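Cif-like 1 (Burkholderia cenocepacia, PDB 7JQY) is a Cif-like epoxide hydrolase of the alpha/beta hydrolase fold that probably opens epoxide rings by adding water. Local coordinates at residues P14-P19 against A202-D207; Y190-Y195 against V210-Y215; K196-V201 against G283-D288. The protein carries 1 engineered substitution. All blocks are in the same frame, centred on the assembly; numbering follows the deposited sequence.

Interaction 1: P14-P19 against A202-D207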
loop_
_atom_site.group_PDB
_atom_site.type_symbol
_atom_site.label_atom_id
_atom_site.label_comp_id
_atom_site.label_asym_id
_atom_site.label_seq_id
_atom_site.Cartn_x
_atom_site.Cartn_y
_atom_site.Cartn_z
ATOM N N PRO B 14 -16.100 22.083 20.671
ATOM C CA PRO B 14 -16.376 20.704 21.102
ATOM C C PRO B 14 -15.294 20.157 22.032
ATOM O O PRO B 14 -14.097 20.377 21.825
ATOM C CB PRO B 14 -16.426 19.923 19.784
ATOM C CG PRO B 14 -16.776 20.969 18.739
ATOM C CD PRO B 14 -16.086 22.217 19.200
ATOM N N ALA B 15 -15.738 19.468 23.086
ATOM C CA ALA B 15 -14.869 18.837 24.079
ATOM C C ALA B 15 -14.904 17.321 23.919
ATOM O O ALA B 15 -15.887 16.681 24.320
ATOM C CB ALA B 15 -15.306 19.232 25.491
ATOM N N PRO B 16 -13.869 16.696 23.358
ATOM C CA PRO B 16 -13.917 15.248 23.108
ATOM C C PRO B 16 -13.715 14.419 24.371
ATOM O O PRO B 16 -13.210 14.890 25.389
ATOM C CB PRO B 16 -12.758 15.019 22.128
ATOM C CG PRO B 16 -11.776 16.114 22.443
ATOM C CD PRO B 16 -12.629 17.312 22.844
ATOM N N GLY B 17 -14.137 13.155 24.279
ATOM C CA GLY B 17 -13.853 12.151 25.292
ATOM C C GLY B 17 -15.004 11.919 26.257
ATOM O O GLY B 17 -16.085 12.510 26.167
ATOM N N LEU B 18 -14.743 11.021 27.198
ATOM C CA LEU B 18 -15.684 10.743 28.264
ATOM C C LEU B 18 -15.792 11.955 29.188
ATOM O O LEU B 18 -14.824 12.699 29.358
ATOM C CB LEU B 18 -15.233 9.528 29.082
ATOM C CG LEU B 18 -15.055 8.185 28.376
ATOM C CD1 LEU B 18 -14.362 7.167 29.290
ATOM C CD2 LEU B 18 -16.402 7.662 27.904
ATOM N N PRO B 19 -16.959 12.182 29.785
ATOM C CA PRO B 19 -17.086 13.266 30.763
ATOM C C PRO B 19 -16.279 12.968 32.020
ATOM O O PRO B 19 -15.991 11.813 32.348
ATOM C CB PRO B 19 -18.588 13.317 31.056
ATOM C CG PRO B 19 -19.087 11.943 30.717
ATOM C CD PRO B 19 -18.218 11.433 29.605
ATOM N N ALA B 202 -21.631 20.614 15.717
ATOM C CA ALA B 202 -20.264 20.221 15.406
ATOM C C ALA B 202 -19.731 19.255 16.462
ATOM O O ALA B 202 -19.796 19.533 17.664
ATOM C CB ALA B 202 -19.362 21.451 15.315
ATOM N N LEU B 203 -19.207 18.118 16.008
ATOM C CA LEU B 203 -18.613 17.120 16.882
ATOM C C LEU B 203 -17.103 17.053 16.678
ATOM O O LEU B 203 -16.561 17.499 15.662
ATOM C CB LEU B 203 -19.232 15.744 16.630
ATOM C CG LEU B 203 -20.758 15.800 16.587
ATOM C CD1 LEU B 203 -21.311 14.551 15.925
ATOM C CD2 LEU B 203 -21.291 15.956 17.998
ATOM N N SER B 204 -16.420 16.481 17.658
ATOM C CA SER B 204 -14.973 16.367 17.577
ATOM C C SER B 204 -14.627 15.119 16.787
ATOM O O SER B 204 -15.282 14.082 16.933
ATOM C CB SER B 204 -14.350 16.301 18.969
ATOM O OG SER B 204 -13.046 15.738 18.917
ATOM N N ASN B 205 -13.623 15.244 15.915
ATOM C CA ASN B 205 -13.167 14.100 15.138
ATOM C C ASN B 205 -12.710 12.965 16.042
ATOM O O ASN B 205 -12.884 11.789 15.699
ATOM C CB ASN B 205 -12.007 14.496 14.226
ATOM C CG ASN B 205 -12.431 15.372 13.079
ATOM O OD1 ASN B 205 -13.606 15.422 12.708
ATOM N ND2 ASN B 205 -11.465 16.063 12.490
ATOM N N ASP B 206 -12.110 13.291 17.187
ATOM C CA ASP B 206 -11.619 12.238 18.066
ATOM C C ASP B 206 -12.755 11.374 18.586
ATOM O O ASP B 206 -12.576 10.168 18.762
ATOM C CB ASP B 206 -10.846 12.833 19.242
ATOM C CG ASP B 206 -9.638 13.637 18.805
ATOM O OD1 ASP B 206 -9.239 13.546 17.619
ATOM O OD2 ASP B 206 -9.102 14.375 19.655
ATOM N N ASP B 207 -13.942 11.955 18.788
ATOM C CA ASP B 207 -15.069 11.160 19.272
ATOM C C ASP B 207 -15.580 10.219 18.185
ATOM O O ASP B 207 -15.821 9.036 18.442
ATOM C CB ASP B 207 -16.201 12.078 19.738
ATOM C CG ASP B 207 -16.010 12.582 21.147
ATOM O OD1 ASP B 207 -15.361 11.883 21.966
ATOM O OD2 ASP B 207 -16.527 13.682 21.432
HETATM O O HOH W 1 -17.632 13.675 23.865
#

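Interaction 2: Y190-Y195 against V210-Y215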
loop_
_atom_site.group_PDB
_atom_site.type_symbol
_atom_site.label_atom_id
_atom_site.label_comp_id
_atom_site.label_asym_id
_atom_site.label_seq_id
_atom_site.Cartn_x
_atom_site.Cartn_y
_atom_site.Cartn_z
ATOM N N TYR B 190 -14.706 6.748 5.752
ATOM C CA TYR B 190 -16.094 6.443 5.430
ATOM C C TYR B 190 -17.027 6.857 6.559
ATOM O O TYR B 190 -18.064 7.482 6.315
ATOM C CB TYR B 190 -16.242 4.950 5.125
ATOM C CG TYR B 190 -17.642 4.528 4.705
ATOM C CD1 TYR B 190 -18.144 4.847 3.438
ATOM C CD2 TYR B 190 -18.451 3.786 5.561
ATOM C CE1 TYR B 190 -19.401 4.444 3.046
ATOM C CE2 TYR B 190 -19.724 3.378 5.179
ATOM C CZ TYR B 190 -20.195 3.710 3.920
ATOM O OH TYR B 190 -21.459 3.311 3.536
ATOM N N ILE B 191 -16.662 6.547 7.804
ATOM C CA ILE B 191 -17.570 6.755 8.928
ATOM C C ILE B 191 -17.586 8.216 9.371
ATOM O O ILE B 191 -18.630 8.733 9.786
ATOM C CB ILE B 191 -17.193 5.799 10.073
ATOM C CG1 ILE B 191 -17.753 4.412 9.779
ATOM C CG2 ILE B 191 -17.687 6.299 11.416
ATOM C CD1 ILE B 191 -16.941 3.263 10.430
ATOM N N LEU B 192 -16.439 8.902 9.327
ATOM C CA LEU B 192 -16.436 10.325 9.658
ATOM C C LEU B 192 -17.310 11.108 8.688
ATOM O O LEU B 192 -18.035 12.027 9.090
ATOM C CB LEU B 192 -15.009 10.878 9.643
ATOM C CG LEU B 192 -14.299 11.112 10.977
ATOM C CD1 LEU B 192 -13.993 9.783 11.677
ATOM C CD2 LEU B 192 -13.022 11.878 10.730
ATOM N N ASP B 193 -17.240 10.771 7.399
ATOM C CA ASP B 193 -18.074 11.457 6.424
ATOM C C ASP B 193 -19.541 11.125 6.642
ATOM O O ASP B 193 -20.395 12.021 6.669
ATOM C CB ASP B 193 -17.656 11.086 5.006
ATOM C CG ASP B 193 -18.299 11.991 3.969
ATOM O OD1 ASP B 193 -17.761 13.098 3.740
ATOM O OD2 ASP B 193 -19.347 11.604 3.411
ATOM N N PHE B 194 -19.846 9.835 6.830
ATOM C CA PHE B 194 -21.219 9.441 7.114
ATOM C C PHE B 194 -21.771 10.224 8.302
ATOM O O PHE B 194 -22.894 10.751 8.250
ATOM C CB PHE B 194 -21.273 7.937 7.379
ATOM C CG PHE B 194 -22.652 7.386 7.451
ATOM C CD1 PHE B 194 -23.379 7.468 8.629
ATOM C CD2 PHE B 194 -23.231 6.789 6.342
ATOM C CE1 PHE B 194 -24.673 6.969 8.700
ATOM C CE2 PHE B 194 -24.523 6.289 6.401
ATOM C CZ PHE B 194 -25.243 6.378 7.579
ATOM N N TYR B 195 -20.973 10.379 9.330
ATOM C CA TYR B 195 -21.397 11.055 10.498
ATOM C C TYR B 195 -21.593 12.534 10.319
ATOM O O TYR B 195 -22.599 13.033 10.662
ATOM C CB TYR B 195 -20.389 10.823 11.613
ATOM C CG TYR B 195 -20.947 10.345 12.902
ATOM C CD1 TYR B 195 -21.106 9.025 13.145
ATOM C CD2 TYR B 195 -21.283 11.205 13.881
ATOM C CE1 TYR B 195 -21.608 8.573 14.332
ATOM C CE2 TYR B 195 -21.784 10.766 15.065
ATOM C CZ TYR B 195 -21.937 9.442 15.282
ATOM O OH TYR B 195 -22.419 8.993 16.454
ATOM N N VAL B 210 -13.518 7.088 17.578
ATOM C CA VAL B 210 -13.731 5.963 18.479
ATOM C C VAL B 210 -14.670 4.948 17.840
ATOM O O VAL B 210 -14.414 3.734 17.875
ATOM C CB VAL B 210 -14.282 6.469 19.821
ATOM C CG1 VAL B 210 -14.670 5.300 20.715
ATOM C CG2 VAL B 210 -13.266 7.381 20.492
ATOM N N TYR B 211 -15.761 5.428 17.228
ATOM C CA TYR B 211 -16.646 4.536 16.482
ATOM C C TYR B 211 -15.923 3.924 15.290
ATOM O O TYR B 211 -15.959 2.705 15.082
ATOM C CB TYR B 211 -17.883 5.291 15.989
ATOM C CG TYR B 211 -18.651 6.091 17.010
ATOM C CD1 TYR B 211 -19.010 5.544 18.243
ATOM C CD2 TYR B 211 -19.067 7.385 16.713
ATOM C CE1 TYR B 211 -19.733 6.282 19.166
ATOM C CE2 TYR B 211 -19.791 8.130 17.621
ATOM C CZ TYR B 211 -20.133 7.577 18.842
ATOM O OH TYR B 211 -20.852 8.329 19.742
ATOM N N ALA B 212 -15.276 4.762 14.476
ATOM C CA ALA B 212 -14.645 4.266 13.257
ATOM C C ALA B 212 -13.599 3.197 13.569
ATOM O O ALA B 212 -13.489 2.202 12.841
ATOM C CB ALA B 212 -14.034 5.429 12.471
ATOM N N ASP B 213 -12.815 3.384 14.640
ATOM C CA ASP B 213 -11.808 2.378 14.997
ATOM C C ASP B 213 -12.445 1.063 15.447
ATOM O O ASP B 213 -11.874 -0.011 15.225
ATOM C CB ASP B 213 -10.855 2.930 16.065
ATOM C CG ASP B 213 -10.007 4.098 15.542
ATOM O OD1 ASP B 213 -10.112 4.445 14.330
ATOM O OD2 ASP B 213 -9.249 4.684 16.342
ATOM N N ALA B 214 -13.612 1.112 16.084
ATOM C CA ALA B 214 -14.283 -0.135 16.425
ATOM C C ALA B 214 -14.671 -0.918 15.171
ATOM O O ALA B 214 -14.516 -2.144 15.122
ATOM C CB ALA B 214 -15.507 0.148 17.288
ATOM N N TYR B 215 -15.158 -0.225 14.140
ATOM C CA TYR B 215 -15.606 -0.868 12.910
ATOM C C TYR B 215 -14.456 -1.293 12.010
ATOM O O TYR B 215 -14.682 -2.057 11.066
ATOM C CB TYR B 215 -16.588 0.076 12.162
ATOM C CG TYR B 215 -17.931 0.055 12.864
ATOM C CD1 TYR B 215 -18.919 -0.848 12.484
ATOM C CD2 TYR B 215 -18.173 0.863 13.968
ATOM C CE1 TYR B 215 -20.122 -0.921 13.163
ATOM C CE2 TYR B 215 -19.368 0.799 14.652
ATOM C CZ TYR B 215 -20.341 -0.093 14.241
ATOM O OH TYR B 215 -21.539 -0.167 14.931
#

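Interaction 3: K196-V201 against G283-D288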
loop_
_atom_site.group_PDB
_atom_site.type_symbol
_atom_site.label_atom_id
_atom_site.label_comp_id
_atom_site.label_asym_id
_atom_site.label_seq_id
_atom_site.Cartn_x
_atom_site.Cartn_y
_atom_site.Cartn_z
ATOM N N LYS B 196 -20.638 13.216 9.733
ATOM C CA LYS B 196 -20.703 14.671 9.656
ATOM C C LYS B 196 -21.791 15.145 8.703
ATOM O O LYS B 196 -22.371 16.211 8.920
ATOM C CB LYS B 196 -19.346 15.233 9.240
ATOM C CG LYS B 196 -18.287 15.108 10.315
ATOM C CD LYS B 196 -17.034 15.802 9.867
ATOM C CE LYS B 196 -15.777 15.111 10.323
ATOM N NZ LYS B 196 -14.643 16.089 10.315
ATOM N N LYS B 197 -22.101 14.363 7.668
ATOM C CA LYS B 197 -23.167 14.742 6.749
ATOM C C LYS B 197 -24.535 14.749 7.421
ATOM O O LYS B 197 -25.443 15.438 6.948
ATOM C CB LYS B 197 -23.180 13.785 5.552
ATOM C CG LYS B 197 -22.359 14.280 4.391
ATOM C CD LYS B 197 -22.209 13.249 3.297
ATOM C CE LYS B 197 -21.621 13.919 2.066
ATOM N NZ LYS B 197 -20.202 13.528 1.851
ATOM N N ARG B 198 -24.694 14.031 8.530
ATOM C CA ARG B 198 -25.976 13.922 9.210
ATOM C C ARG B 198 -26.012 14.662 10.541
ATOM O O ARG B 198 -27.053 14.667 11.204
ATOM C CB ARG B 198 -26.320 12.445 9.429
ATOM C CG ARG B 198 -26.580 11.670 8.137
ATOM C CD ARG B 198 -26.474 10.136 8.366
ATOM N NE ARG B 198 -26.956 9.404 7.200
ATOM C CZ ARG B 198 -26.267 9.251 6.075
ATOM N NH1 ARG B 198 -25.041 9.765 5.957
ATOM N NH2 ARG B 198 -26.808 8.592 5.059
ATOM N N THR B 199 -24.901 15.243 10.978
ATOM C CA THR B 199 -24.913 16.007 12.214
ATOM C C THR B 199 -25.258 17.461 11.911
ATOM O O THR B 199 -25.139 17.935 10.775
ATOM C CB THR B 199 -23.563 15.914 12.941
ATOM O OG1 THR B 199 -23.708 16.360 14.294
ATOM C CG2 THR B 199 -22.506 16.765 12.253
ATOM N N HIS B 200 -25.746 18.153 12.926
ATOM C CA HIS B 200 -25.877 19.605 12.832
ATOM C C HIS B 200 -25.036 20.319 13.870
ATOM O O HIS B 200 -24.485 21.387 13.582
ATOM C CB HIS B 200 -27.341 20.062 12.958
ATOM C CG HIS B 200 -27.522 21.528 12.733
ATOM N ND1 HIS B 200 -27.829 22.406 13.752
ATOM C CD2 HIS B 200 -27.404 22.278 11.613
ATOM C CE1 HIS B 200 -27.908 23.631 13.265
ATOM N NE2 HIS B 200 -27.654 23.580 11.969
ATOM N N VAL B 201 -24.955 19.767 15.076
ATOM C CA VAL B 201 -24.005 20.236 16.076
ATOM C C VAL B 201 -22.621 19.721 15.701
ATOM O O VAL B 201 -22.447 18.529 15.410
ATOM C CB VAL B 201 -24.418 19.755 17.478
ATOM C CG1 VAL B 201 -23.362 20.121 18.520
ATOM C CG2 VAL B 201 -25.787 20.344 17.854
ATOM N N GLY B 283 -29.107 17.429 14.873
ATOM C CA GLY B 283 -29.145 16.544 13.728
ATOM C C GLY B 283 -29.568 15.132 14.064
ATOM O O GLY B 283 -30.368 14.903 14.972
ATOM N N HIS B 284 -28.942 14.172 13.389
ATOM C CA HIS B 284 -29.340 12.775 13.440
ATOM C C HIS B 284 -28.855 12.059 14.693
ATOM O O HIS B 284 -29.445 11.038 15.063
ATOM C CB HIS B 284 -28.809 12.064 12.194
ATOM C CG HIS B 284 -29.331 10.676 12.002
ATOM N ND1 HIS B 284 -30.624 10.413 11.601
ATOM C CD2 HIS B 284 -28.725 9.472 12.131
ATOM C CE1 HIS B 284 -30.794 9.106 11.496
ATOM N NE2 HIS B 284 -29.658 8.511 11.819
ATOM N N TRP B 285 -27.818 12.566 15.360
ATOM C CA TRP B 285 -27.133 11.835 16.437
ATOM C C TRP B 285 -27.465 12.466 17.786
ATOM O O TRP B 285 -26.650 13.172 18.377
ATOM C CB TRP B 285 -25.611 11.818 16.199
ATOM C CG TRP B 285 -25.217 11.555 14.773
ATOM C CD1 TRP B 285 -24.786 12.477 13.853
ATOM C CD2 TRP B 285 -25.201 10.284 14.108
ATOM N NE1 TRP B 285 -24.503 11.852 12.663
ATOM C CE2 TRP B 285 -24.750 10.509 12.791
ATOM C CE3 TRP B 285 -25.521 8.978 14.500
ATOM C CZ2 TRP B 285 -24.624 9.476 11.854
ATOM C CZ3 TRP B 285 -25.395 7.951 13.570
ATOM C CH2 TRP B 285 -24.953 8.210 12.259
ATOM N N LEU B 286 -28.654 12.157 18.296
ATOM C CA LEU B 286 -29.122 12.805 19.519
ATOM C C LEU B 286 -28.171 12.638 20.696
ATOM O O LEU B 286 -27.861 13.651 21.347
ATOM C CB LEU B 286 -30.535 12.310 19.858
ATOM C CG LEU B 286 -31.601 13.410 19.835
ATOM C CD1 LEU B 286 -32.940 12.852 20.292
ATOM C CD2 LEU B 286 -31.184 14.602 20.695
ATOM N N PRO B 287 -27.684 11.433 21.034
ATOM C CA PRO B 287 -26.756 11.328 22.178
ATOM C C PRO B 287 -25.451 12.084 21.981
ATOM O O PRO B 287 -24.864 12.544 22.968
ATOM C CB PRO B 287 -26.523 9.814 22.308
ATOM C CG PRO B 287 -27.700 9.186 21.649
ATOM C CD PRO B 287 -28.036 10.104 20.502
ATOM N N ASP B 288 -24.952 12.202 20.748
ATOM C CA ASP B 288 -23.729 12.971 20.519
ATOM C C ASP B 288 -23.995 14.469 20.492
ATOM O O ASP B 288 -23.194 15.254 21.017
ATOM C CB ASP B 288 -23.067 12.555 19.203
ATOM C CG ASP B 288 -22.522 11.144 19.243
ATOM O OD1 ASP B 288 -21.481 10.920 19.909
ATOM O OD2 ASP B 288 -23.135 10.263 18.606
#

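Interaction 1: P14-P19 against A202-D207
Asp207 reaches from the first turn of a cap-region helix to the backbone of Gly17, where the N-terminal arm of the protein crosses the start of that helix. Helix 205-215 belongs to the helical insertion that lies between strands 140-146 and 250-255 of the alpha/beta hydrolase fold; Ser204 is its N-cap. The Asp207 side chain leaves the helix with CG anti to its own carbonyl carbon (chi1 -83°). This turn takes the carboxylate from CB out to the arm, where CG comes within 3.9 Å of Pro16 CA. Beyond CG the two oxygens divide the work. OD1 accepts from Gly17 N at 2.9 Å on its syn side, 20° out of the carboxylate plane; it also bonds to the hydroxyl of Tyr62. OD2 lies 3.5 Å from Pro16 CA and receives a bond from a water 2.7 Å away, and the same water donates to Gly17 O. Direct bond and water bridge therefore hold both the N-H and the carbonyl of Gly17 to a single carboxylate, which limits how far that group can rotate.

The neighbouring prolines pack around the helix start. The ring of Pro16 rests with CB 3.3 Å from Ser204 OG, while the CB of Asp206 borders the same ring atom. Further back, Pro14 CG approaches Ala202 O to 3.5 Å and makes an apolar touch on Ala202 CB at 4.3 Å. Arg28 of the second subunit packs on both Pro14 and Ala202, so this end of the contact lies at an interface of the octamer. Ser204 combines two tasks: as its OG packs beside the Pro16 ring, the same oxygen caps the helix by accepting from Asp206 N at 3.1 Å.

Interaction 2: Y190-Y195 against V210-Y215
Ile191 lies across Ala212 and pushes its tip toward Tyr215, joining two helices of the alpha/beta hydrolase cap. Helices 187-198 and 205-215 run at 137° to each other, their local axes 9.3 Å apart, and Ile191 and Ala212 have the nearest CA atoms across the two segments. Both branches of Ile191 are used. CG2, anti to the backbone N, sits 3.9 Å from Ala212 CB, whereas the longer branch carries CD1 past Ala212 CA to within 3.6 Å of Tyr215 CB. Leu192 CD1 adds a looser touch on the same Ala212 methyl.

One turn further along helix 187-198, Tyr195 meets Tyr211. Their side chains cross at about a right angle, yet the ring planes are only 24° apart; the rings are slid so far that they barely overlap, with centroids 5.3 Å apart. It is the phenol end of Tyr195 that does the touching: CZ lies 3.4 Å from Tyr211 CE2. Tyr195 OH bonds Asp288 OD2 and Tyr211 OH bonds Asp288 OD1, and further bonds tie Tyr195 OH to Gln59 and Tyr211 OH to Arg65, so the polar ends of this buried pair are held by residues outside the two helices. Trp285 stacks on the Tyr195 ring. The tightest approach within the pair brings Tyr195 OH to 3.0 Å from Tyr211 CE2.

Interaction 3: K196-V201 against G283-D288
Arg198 and Thr199 of the alpha/beta hydrolase cap pack against Gly283, His284 and Trp285. Residues 283-285 lie in the loop after strand 274-279, the last of the sheet, where this fold usually carries its catalytic histidine; the position of His284 is consistent with that role. Trp285 holds CG anti to its carbonyl carbon (chi1 -43°), which brings the indole up to Arg198 and Thr199. In Arg198 an extended run from CG to NE carries the aliphatic part at a slant across the indole. CB stands 3.8 Å from Trp285 NE1, which donates to Tyr195 O, and CD is 4.0 Å from Trp285 CZ2. The guanidinium, turned 54° from the indole plane, goes on to bond Phe194 O and Gln166 O.

Thr199 comes to the same indole from its edge, CB lying near the ring plane and 3.8 Å from Trp285 CD1. On the backbone, His284 N donates to Arg198 O at 2.9 Å, in a nearly straight bond. The CB of His284 also closes on Arg198 CB, to 3.7 Å, and its imidazole CD2 lies above one indole face, offset toward the rim. Gly283, having no side chain, slips its CA alongside Arg198 O, while Glu289 OE1 accepts from the backbone N-H groups of Gly283, His200 and Val201, joining both segments. With OG1 anti to its backbone N (chi1 -165°), Thr199 can turn back on its own loop: OG1 donates to Val201 O at 2.7 Å.

Overall arrangement
Interactions 2 and 3 each lie on the same side of the chain's centre as interaction 1, centres 12 to 13 Å apart, and all involve cap helices 187-198 and 205-215 or their connection. Along the chain their segments alternate: the N-terminal arm comes first, then 190-195, 196-201, 202-207 and 210-215 in near-continuous succession, and finally 283-288. Interaction 2 fastens the two helices to each other, interaction 1 joins the start of helix 205-215 and the residues before it to the arm, and interaction 3 joins segment 196-201 to the loop after strand 274-279. Asp288 bridges interactions 2 and 3, and Lys196 bonds Asn205 between 1 and 3. Interactions 1 and 3 also touch the second subunit, linking cap and oligomer.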